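Local coordinates for yersinopine dehydrogenase (Yersinia pestis, PDB 6C4M), which catalyses the NADPH-dependent reductive condensation of pyruvate with an aminobutanoate-histidine intermediate, the last step in making the metallophore yersinopine, at residues Q64-A67 against T71-L74. Sequence-based numbering, arbitrary orientation.
Sequences QYLA and TLYL
The hydroxyl of Tyr65 donates a hydrogen bond to the backbone carbonyl of Thr71, OH to O 2.7 Å. The donor lies 15° out of the carbonyl plane, and the C=O...donor angle is 147°; the oxygen in turn sits at the edge of the Tyr65 ring, in its plane. Tyr65 reaches this far because its CG stands anti to the backbone N (chi1 162°), which carries the ring away from the helix backbone and brings its OH to the carbonyl of Thr71. Its OH also meets the edge of the Tyr73 ring, 3.3 Å from CE2, the two side chains crossing at about a right angle. Within the strand, the methyl CG2 of Thr71 lies 3.6 Å above one face of the Tyr73 ring, near the margin rather than over the centre. On the buried side, CD2 of Leu66 makes an apolar contact with CD2 of Leu72 (4.1 Å) and also comes 3.8 Å from the backbone N of Thr71. A short loop links helix 57-68 to strand 71-76, and the contact lies between their adjoining ends, at the outer side of the Rossmann-type NADP-binding domain. Tyr202 stacks on the Tyr65 ring, Leu72 packs on Ile35 of helix 32-44, and strand 71-76 runs between strands 87-90 (antiparallel) and 203-217 (parallel).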
loop_
_atom_site.group_PDB
_atom_site.type_symbol
_atom_site.label_atom_id
_atom_site.label_comp_id
_atom_site.label_asym_id
_atom_site.label_seq_id
_atom_site.Cartn_x
_atom_site.Cartn_y
_atom_site.Cartn_z
ATOM N N GLN A 64 12.734 18.021 41.486
ATOM C CA GLN A 64 13.336 19.314 41.789
ATOM C C GLN A 64 12.428 20.452 41.350
ATOM O O GLN A 64 12.172 21.390 42.112
ATOM C CB GLN A 64 14.696 19.426 41.096
ATOM C CG GLN A 64 15.728 18.464 41.623
ATOM C CD GLN A 64 17.011 18.490 40.818
ATOM O OE1 GLN A 64 17.102 19.160 39.778
ATOM N NE2 GLN A 64 17.999 17.743 41.278
ATOM N N TYR A 65 11.953 20.402 40.105
ATOM C CA TYR A 65 11.100 21.473 39.616
ATOM C C TYR A 65 9.895 21.687 40.531
ATOM O O TYR A 65 9.558 22.822 40.876
ATOM C CB TYR A 65 10.646 21.165 38.192
ATOM C CG TYR A 65 9.440 21.984 37.799
ATOM C CD1 TYR A 65 9.586 23.245 37.243
ATOM C CD2 TYR A 65 8.151 21.506 38.020
ATOM C CE1 TYR A 65 8.489 24.001 36.892
ATOM C CE2 TYR A 65 7.049 22.258 37.675
ATOM C CZ TYR A 65 7.226 23.504 37.107
ATOM O OH TYR A 65 6.125 24.252 36.766
ATOM N N LEU A 66 9.222 20.605 40.926
ATOM C CA LEU A 66 7.967 20.762 41.656
ATOM C C LEU A 66 8.190 21.292 43.055
ATOM O O LEU A 66 7.341 22.018 43.577
ATOM C CB LEU A 66 7.226 19.443 41.738
ATOM C CG LEU A 66 6.695 18.929 40.417
ATOM C CD1 LEU A 66 6.143 17.548 40.662
ATOM C CD2 LEU A 66 5.611 19.867 39.873
ATOM N N ALA A 67 9.311 20.932 43.680
ATOM C CA ALA A 67 9.618 21.470 45.000
ATOM C C ALA A 67 9.721 22.980 44.976
ATOM O O ALA A 67 9.654 23.611 46.030
ATOM C CB ALA A 67 10.930 20.886 45.515
ATOM N N THR A 71 3.438 22.978 39.824
ATOM C CA THR A 71 2.450 23.225 38.784
ATOM C C THR A 71 2.843 22.520 37.495
ATOM O O THR A 71 3.976 22.662 37.020
ATOM C CB THR A 71 2.304 24.723 38.526
ATOM O OG1 THR A 71 1.932 25.370 39.748
ATOM C CG2 THR A 71 1.263 24.978 37.453
ATOM N N LEU A 72 1.892 21.789 36.925
ATOM C CA LEU A 72 2.037 21.173 35.620
ATOM C C LEU A 72 1.275 21.996 34.586
ATOM O O LEU A 72 0.297 22.676 34.909
ATOM C CB LEU A 72 1.511 19.739 35.637
ATOM C CG LEU A 72 2.083 18.872 36.750
ATOM C CD1 LEU A 72 1.382 17.525 36.755
ATOM C CD2 LEU A 72 3.576 18.732 36.536
ATOM N N TYR A 73 1.730 21.916 33.340
ATOM C CA TYR A 73 1.209 22.715 32.234
ATOM C C TYR A 73 0.820 21.817 31.071
ATOM O O TYR A 73 1.525 20.850 30.761
ATOM C CB TYR A 73 2.247 23.743 31.771
ATOM C CG TYR A 73 2.570 24.770 32.832
ATOM C CD1 TYR A 73 1.783 25.902 32.989
ATOM C CD2 TYR A 73 3.647 24.597 33.695
ATOM C CE1 TYR A 73 2.059 26.840 33.965
ATOM C CE2 TYR A 73 3.937 25.539 34.669
ATOM C CZ TYR A 73 3.136 26.659 34.797
ATOM O OH TYR A 73 3.405 27.600 35.768
ATOM N N LEU A 74 -0.303 22.150 30.431
ATOM C CA LEU A 74 -0.853 21.370 29.332
ATOM C C LEU A 74 -1.373 22.305 28.249
ATOM O O LEU A 74 -1.936 23.366 28.539
ATOM C CB LEU A 74 -1.996 20.456 29.790
ATOM C CG LEU A 74 -2.813 19.685 28.733
ATOM C CD1 LEU A 74 -2.085 18.484 28.154
ATOM C CD2 LEU A 74 -4.120 19.245 29.375
#